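Local coordinates for cobalamin biosynthesis protein (cbiD) (Archaeoglobus fulgidus, PDB 1SR8) that probably methylates C-1 of cobalt-precorrin-5B with S-adenosyl-L-methionine, giving cobalt-precorrin-6A on the anaerobic route to adenosylcobalamin, at residues V66-P71 / V76-E81; A51-I56 / I144-E149; I104-E109 / I181-T186. All coordinates share one frame; numbering follows the deposited sequence.

Contact 1: V66-P71 / V76-E81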
# COMPACT_ATOMS: atom_id res chain seq x y z
N VAL A 66 -3.73 -17.12 -6.00
CA VAL A 66 -4.95 -16.93 -5.23
C VAL A 66 -5.40 -15.51 -5.47
O VAL A 66 -4.63 -14.66 -5.91
CB VAL A 66 -4.74 -17.13 -3.70
CG1 VAL A 66 -4.15 -18.50 -3.41
CG2 VAL A 66 -3.85 -16.03 -3.15
N LYS A 67 -6.67 -15.25 -5.20
CA LYS A 67 -7.19 -13.91 -5.37
C LYS A 67 -7.52 -13.40 -3.97
O LYS A 67 -8.16 -14.10 -3.19
CB LYS A 67 -8.44 -13.95 -6.24
CG LYS A 67 -9.04 -12.58 -6.54
CD LYS A 67 -10.08 -12.66 -7.66
CE LYS A 67 -9.43 -13.06 -9.00
NZ LYS A 67 -8.77 -14.41 -8.99
N VAL A 68 -7.05 -12.21 -3.64
CA VAL A 68 -7.34 -11.65 -2.33
C VAL A 68 -7.97 -10.27 -2.45
O VAL A 68 -7.69 -9.52 -3.40
CB VAL A 68 -6.06 -11.54 -1.47
CG1 VAL A 68 -5.57 -12.92 -1.09
CG2 VAL A 68 -4.99 -10.80 -2.22
N SER A 69 -8.86 -9.95 -1.51
CA SER A 69 -9.50 -8.64 -1.51
C SER A 69 -8.51 -7.69 -0.85
O SER A 69 -7.60 -8.12 -0.14
CB SER A 69 -10.81 -8.70 -0.73
OG SER A 69 -10.62 -9.18 0.59
N THR A 70 -8.65 -6.39 -1.13
CA THR A 70 -7.76 -5.38 -0.57
C THR A 70 -8.62 -4.28 0.04
O THR A 70 -9.80 -4.17 -0.29
CB THR A 70 -6.87 -4.72 -1.64
OG1 THR A 70 -7.71 -4.08 -2.62
CG2 THR A 70 -6.00 -5.75 -2.35
N PRO A 71 -8.03 -3.46 0.93
CA PRO A 71 -8.78 -2.37 1.56
C PRO A 71 -9.35 -1.40 0.52
O PRO A 71 -10.43 -0.85 0.71
CB PRO A 71 -7.73 -1.72 2.46
CG PRO A 71 -6.84 -2.86 2.83
CD PRO A 71 -6.68 -3.55 1.50
N VAL A 76 -6.82 -8.68 -5.96
CA VAL A 76 -5.56 -8.88 -6.67
C VAL A 76 -5.16 -10.34 -6.70
O VAL A 76 -5.31 -11.05 -5.71
CB VAL A 76 -4.40 -8.10 -6.02
CG1 VAL A 76 -3.12 -8.32 -6.81
CG2 VAL A 76 -4.73 -6.63 -5.98
N GLU A 77 -4.64 -10.78 -7.83
CA GLU A 77 -4.21 -12.15 -7.96
C GLU A 77 -2.72 -12.19 -7.61
O GLU A 77 -1.91 -11.41 -8.13
CB GLU A 77 -4.46 -12.62 -9.38
CG GLU A 77 -4.17 -14.07 -9.63
CD GLU A 77 -4.53 -14.46 -11.05
OE1 GLU A 77 -5.75 -14.56 -11.35
OE2 GLU A 77 -3.60 -14.64 -11.87
N VAL A 78 -2.36 -13.08 -6.70
CA VAL A 78 -0.98 -13.22 -6.23
C VAL A 78 -0.45 -14.64 -6.49
O VAL A 78 -1.14 -15.63 -6.23
CB VAL A 78 -0.89 -12.94 -4.70
CG1 VAL A 78 0.55 -13.07 -4.21
CG2 VAL A 78 -1.42 -11.55 -4.40
N GLU A 79 0.77 -14.71 -7.00
CA GLU A 79 1.40 -15.99 -7.26
C GLU A 79 1.96 -16.51 -5.95
O GLU A 79 2.61 -15.78 -5.20
CB GLU A 79 2.51 -15.85 -8.31
CG GLU A 79 1.96 -15.64 -9.71
CD GLU A 79 2.77 -16.38 -10.77
OE1 GLU A 79 3.88 -15.92 -11.11
OE2 GLU A 79 2.28 -17.44 -11.25
N VAL A 80 1.70 -17.78 -5.66
CA VAL A 80 2.16 -18.38 -4.42
C VAL A 80 2.72 -19.78 -4.67
O VAL A 80 2.61 -20.33 -5.77
CB VAL A 80 0.99 -18.51 -3.41
CG1 VAL A 80 0.33 -17.17 -3.19
CG2 VAL A 80 -0.03 -19.51 -3.93
N GLU A 81 3.34 -20.33 -3.63
CA GLU A 81 3.89 -21.68 -3.66
C GLU A 81 3.24 -22.35 -2.46
O GLU A 81 3.74 -22.27 -1.34
CB GLU A 81 5.41 -21.65 -3.49
CG GLU A 81 6.06 -23.02 -3.55
CD GLU A 81 7.53 -22.98 -3.16
OE1 GLU A 81 7.83 -22.64 -1.99
OE2 GLU A 81 8.39 -23.28 -4.03
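Val66 and Val78 face each other as a hydrogen-bonded antiparallel pair, and two residues further along the first strand Val68 and Val76 form a second such pair, making this a worked example of a beta hairpin with one apolar and one charged face. Both bonds of the first pair are firm, Val78 N lying 2.9 Å from Val66 O and Val66 N bonding in return to Val78 O. The Val68-Val76 pair closes equally well, with Val76 N 2.8 Å from Val68 O. Between these pairs, at the non-hydrogen-bonded pair, the backbones lie closer, the CA atoms of Lys67 and Glu77 being 4.3 Å apart. There Glu77 CA sits 3.3 Å from Val66 O in a CA-H...O contact.

The valine face is the closely packed one. Val68 CG2, held between its own backbone N and carbonyl carbon (chi1 -68°), lies 3.5 Å from Val76 O and also reaches Val78 CG2. Beyond the first strand, Thr70 CG2 meets Val76 CG2 at 3.9 Å, the two side chains roughly perpendicular, while Thr70 OG1 hydrogen-bonds to Val74 O in the connecting loop. The solvent side is looser: the exposed Lys67 bends at chi3 and chi4 toward the extended Glu77, but Lys67 NZ to Glu77 OE1 is 3.8 Å, a long salt bridge.

Strand 63-68 is outermost in the mixed sheet, and strand 76-83 pairs on its other side with strand 86-90. Helix 44-57 covers the valine face through Ala50, Val53 and Ala54, and helix 133-149 reaches the loop end of the hairpin through Gln138 and Asn142.

Contact 2: A51-I56 / I144-E149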
# COMPACT_ATOMS: atom_id res chain seq x y z
N ALA A 51 -0.81 -15.45 1.49
CA ALA A 51 -0.24 -16.64 2.13
C ALA A 51 -1.33 -17.41 2.88
O ALA A 51 -1.45 -18.62 2.73
CB ALA A 51 0.87 -16.25 3.10
N ALA A 52 -2.13 -16.70 3.66
CA ALA A 52 -3.20 -17.32 4.42
C ALA A 52 -4.22 -18.01 3.52
O ALA A 52 -4.59 -19.16 3.74
CB ALA A 52 -3.90 -16.28 5.28
N VAL A 53 -4.68 -17.29 2.50
CA VAL A 53 -5.65 -17.84 1.57
C VAL A 53 -5.10 -19.07 0.83
O VAL A 53 -5.80 -20.06 0.65
CB VAL A 53 -6.09 -16.78 0.54
CG1 VAL A 53 -6.97 -17.41 -0.51
CG2 VAL A 53 -6.84 -15.67 1.25
N ALA A 54 -3.83 -19.00 0.41
CA ALA A 54 -3.21 -20.11 -0.31
C ALA A 54 -3.04 -21.35 0.58
O ALA A 54 -3.20 -22.48 0.12
CB ALA A 54 -1.86 -19.68 -0.87
N ALA A 55 -2.72 -21.15 1.85
CA ALA A 55 -2.55 -22.27 2.76
C ALA A 55 -3.86 -23.05 2.92
O ALA A 55 -3.85 -24.29 2.90
CB ALA A 55 -2.06 -21.76 4.11
N ILE A 56 -4.98 -22.34 3.06
CA ILE A 56 -6.29 -22.97 3.22
C ILE A 56 -6.74 -23.66 1.94
O ILE A 56 -7.21 -24.79 1.96
CB ILE A 56 -7.39 -21.92 3.61
CG1 ILE A 56 -7.13 -21.39 5.02
CG2 ILE A 56 -8.77 -22.55 3.51
CD1 ILE A 56 -8.12 -20.33 5.46
N ILE A 144 -11.97 -15.26 6.32
CA ILE A 144 -13.38 -15.62 6.37
C ILE A 144 -13.82 -16.16 5.02
O ILE A 144 -14.43 -17.23 4.95
CB ILE A 144 -14.28 -14.40 6.70
CG1 ILE A 144 -14.01 -13.90 8.12
CG2 ILE A 144 -15.74 -14.79 6.55
CD1 ILE A 144 -14.68 -12.57 8.41
N LYS A 145 -13.52 -15.43 3.94
CA LYS A 145 -13.90 -15.86 2.60
C LYS A 145 -13.33 -17.26 2.31
O LYS A 145 -14.05 -18.16 1.87
CB LYS A 145 -13.40 -14.88 1.53
CG LYS A 145 -13.82 -15.29 0.09
CD LYS A 145 -12.88 -14.76 -1.02
CE LYS A 145 -13.20 -13.32 -1.48
NZ LYS A 145 -12.29 -12.83 -2.58
N ALA A 146 -12.03 -17.43 2.54
CA ALA A 146 -11.38 -18.71 2.29
C ALA A 146 -11.95 -19.82 3.17
O ALA A 146 -12.21 -20.92 2.68
CB ALA A 146 -9.87 -18.59 2.50
N SER A 147 -12.15 -19.54 4.45
CA SER A 147 -12.70 -20.56 5.36
C SER A 147 -14.01 -21.11 4.82
O SER A 147 -14.27 -22.31 4.89
CB SER A 147 -12.92 -19.99 6.76
OG SER A 147 -11.68 -19.71 7.40
N ARG A 148 -14.84 -20.22 4.26
CA ARG A 148 -16.13 -20.62 3.71
C ARG A 148 -16.02 -21.31 2.35
O ARG A 148 -16.64 -22.34 2.13
CB ARG A 148 -17.03 -19.39 3.58
CG ARG A 148 -17.56 -18.89 4.90
CD ARG A 148 -18.20 -17.53 4.75
NE ARG A 148 -18.87 -17.12 5.97
CZ ARG A 148 -19.28 -15.88 6.22
NH1 ARG A 148 -19.07 -14.93 5.31
NH2 ARG A 148 -19.89 -15.59 7.36
N GLU A 149 -15.22 -20.75 1.45
CA GLU A 149 -15.07 -21.35 0.13
C GLU A 149 -14.51 -22.76 0.17
O GLU A 149 -14.95 -23.63 -0.58
CB GLU A 149 -14.14 -20.49 -0.73
CG GLU A 149 -14.04 -20.96 -2.16
CD GLU A 149 -13.27 -19.99 -3.03
OE1 GLU A 149 -13.46 -18.77 -2.86
OE2 GLU A 149 -12.48 -20.45 -3.89
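Ile56 turns CG1 anti to its carbonyl carbon (chi1 -68°) and then runs on extended through chi2 (178°), which carries CD1 out from helix 44-57 to the methyl of Ala146 on helix 133-149; Val53, one turn earlier, has CG1 anti to the backbone N and offers it to the same methyl. The motif is a parallel pair of helices: the two short segments run only 9° apart, their axes 9.4 Å from one another at closest approach. Val53 and Ala146 have the nearest CA atoms, 5.8 Å apart, consistent with a small residue at the point where the backbones come nearest.

Ala146 is the centre of the contact. Its CB points at the other helix and lies 3.9 Å from Ile56 CD1, with Val53 CG1 a little further off at 4.3 Å, so residues three apart on one helix both touch a single methyl on the other. The second branch of Ile56 also takes part: CG2, anti to the backbone N, approaches Ala146 O, so the isoleucine spans both the side chain and the carbonyl of the alanine. The buried surface is modest, and the interaction across these segments is apolar.

Other parts of the fold complete the surroundings. Phe150 and Phe152, in the loop beyond helix 133-149, pack on Ile56, while Val66 and Val68 of the edge strand lie against Val53. Ala51 and Ala55 touch Ala108 of strand 105-111.

Ser147 borders the isoleucine tip with a polar atom that is already occupied: its OG accompanies Ile56 CD1 at 4.1 Å while hydrogen-bonding back to Phe143 O, one turn earlier in its own helix.

Contact 3: I104-E109 / I181-T186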
# COMPACT_ATOMS: atom_id res chain seq x y z
N ILE A 104 10.61 -9.89 0.39
CA ILE A 104 10.56 -10.61 1.67
C ILE A 104 9.52 -11.74 1.63
O ILE A 104 8.41 -11.57 1.12
CB ILE A 104 10.26 -9.64 2.83
CG1 ILE A 104 10.89 -10.17 4.11
CG2 ILE A 104 8.76 -9.46 3.01
CD1 ILE A 104 11.08 -9.13 5.18
N ILE A 105 9.88 -12.90 2.18
CA ILE A 105 8.97 -14.04 2.19
C ILE A 105 8.00 -14.09 3.36
O ILE A 105 8.36 -13.84 4.51
CB ILE A 105 9.75 -15.37 2.19
CG1 ILE A 105 10.45 -15.58 0.84
CG2 ILE A 105 8.81 -16.52 2.47
CD1 ILE A 105 9.50 -15.84 -0.30
N PHE A 106 6.76 -14.45 3.04
CA PHE A 106 5.70 -14.61 4.03
C PHE A 106 5.28 -16.08 4.00
O PHE A 106 5.03 -16.64 2.93
CB PHE A 106 4.48 -13.74 3.68
CG PHE A 106 4.53 -12.37 4.29
CD1 PHE A 106 3.79 -12.08 5.42
CD2 PHE A 106 5.34 -11.39 3.74
CE1 PHE A 106 3.85 -10.81 6.00
CE2 PHE A 106 5.41 -10.13 4.31
CZ PHE A 106 4.67 -9.84 5.44
N GLU A 107 5.22 -16.70 5.17
CA GLU A 107 4.81 -18.09 5.25
C GLU A 107 3.52 -18.19 6.05
O GLU A 107 3.35 -17.48 7.05
CB GLU A 107 5.88 -18.96 5.91
CG GLU A 107 7.24 -18.91 5.27
CD GLU A 107 8.15 -20.01 5.79
OE1 GLU A 107 8.10 -20.30 7.01
OE2 GLU A 107 8.91 -20.59 4.99
N ALA A 108 2.63 -19.06 5.60
CA ALA A 108 1.35 -19.29 6.27
C ALA A 108 1.16 -20.79 6.46
O ALA A 108 1.37 -21.58 5.53
CB ALA A 108 0.21 -18.73 5.43
N GLU A 109 0.76 -21.17 7.66
CA GLU A 109 0.55 -22.57 7.97
C GLU A 109 -0.81 -22.77 8.62
O GLU A 109 -1.14 -22.07 9.57
CB GLU A 109 1.65 -23.04 8.93
CG GLU A 109 1.59 -24.50 9.31
CD GLU A 109 2.60 -25.34 8.54
OE1 GLU A 109 2.18 -26.32 7.88
OE2 GLU A 109 3.81 -25.01 8.61
N ILE A 181 9.23 -7.45 11.54
CA ILE A 181 8.65 -6.36 10.77
C ILE A 181 7.18 -6.14 11.09
O ILE A 181 6.55 -6.93 11.81
CB ILE A 181 8.75 -6.63 9.25
CG1 ILE A 181 7.99 -7.91 8.90
CG2 ILE A 181 10.20 -6.79 8.85
CD1 ILE A 181 7.80 -8.13 7.41
N SER A 182 6.63 -5.06 10.55
CA SER A 182 5.22 -4.72 10.72
C SER A 182 4.46 -5.25 9.49
O SER A 182 5.03 -5.43 8.42
CB SER A 182 5.04 -3.20 10.78
OG SER A 182 5.89 -2.60 11.74
N ILE A 183 3.18 -5.53 9.67
CA ILE A 183 2.35 -5.98 8.57
C ILE A 183 1.36 -4.83 8.42
O ILE A 183 0.58 -4.55 9.33
CB ILE A 183 1.63 -7.29 8.91
CG1 ILE A 183 2.68 -8.39 9.10
CG2 ILE A 183 0.65 -7.65 7.80
CD1 ILE A 183 2.10 -9.75 9.39
N LEU A 184 1.41 -4.15 7.28
CA LEU A 184 0.55 -3.00 7.06
C LEU A 184 0.14 -2.80 5.61
O LEU A 184 0.45 -3.61 4.74
CB LEU A 184 1.28 -1.76 7.58
CG LEU A 184 2.71 -1.60 7.07
CD1 LEU A 184 2.69 -0.93 5.70
CD2 LEU A 184 3.52 -0.75 8.05
N GLY A 185 -0.58 -1.71 5.37
CA GLY A 185 -1.03 -1.39 4.03
C GLY A 185 -2.43 -0.81 4.05
O GLY A 185 -3.40 -1.55 4.21
N THR A 186 -2.53 0.50 3.87
CA THR A 186 -3.83 1.17 3.89
C THR A 186 -4.70 0.86 2.68
O THR A 186 -5.92 0.78 2.82
CB THR A 186 -3.68 2.70 4.01
OG1 THR A 186 -2.68 3.16 3.08
CG2 THR A 186 -3.29 3.09 5.43
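Phe106 extends its ring across to two isoleucines of the 181-186 loop, meeting each differently. Ile183 CD1 comes to the ring's edge, in its plane, 4.0 Å from Phe106 CE1, and Ile183 CG1 follows at 4.1 Å from the same carbon; the two side chains run antiparallel alongside one another. Ile181 approaches obliquely, its CD1 4.1 Å from Phe106 CZ. With CG roughly anti to the carbonyl carbon (chi1 -90°), the ring is carried toward the loop although the CB itself does not point there.

Ile104 adds the fourth member: its CD1 and that of Ile181 meet end to end at 4.1 Å. The methyl of Ile181 thus touches both an aromatic carbon and an aliphatic one.

The example is one of a loop laid against a strand of a mixed sheet. Between these two segments the contact is made by side chains, for even the nearest CA atoms, those of Ile104 and Ile181, are 10.2 Å apart and the gap is bridged by long residues. Strand 105-111 is interior to that sheet, with Phe106 bonded through its backbone to Val89 of strand 86-90. Thr44, Thr47 and Ala48 of helix 44-57 also touch the phenylalanine, and Ala135 and Ile139 of helix 133-149 pack on Ile183. Further along the loop, Leu184 N donates a hydrogen bond to Thr44 OG1.

In the fold
From the N terminus, helix 44-57 supplies the first half of contact 2 and is followed by strand 63-68. Contact 1 then closes a short hairpin loop, which lies wholly within the much longer loop that contact 2 closes when helix 133-149 arrives. Contact 3 opens in strand 105-111, inside that loop, but ends beyond it at residues 181-186, so contacts 2 and 3 cross, whereas contacts 1 and 3 follow in series. Spatially, Ala54 of contact 2 packs on the valines of contact 1, and Pro71 of contact 1 packs against Thr186 of contact 3. Together they tie two helices and a later loop to one mixed sheet.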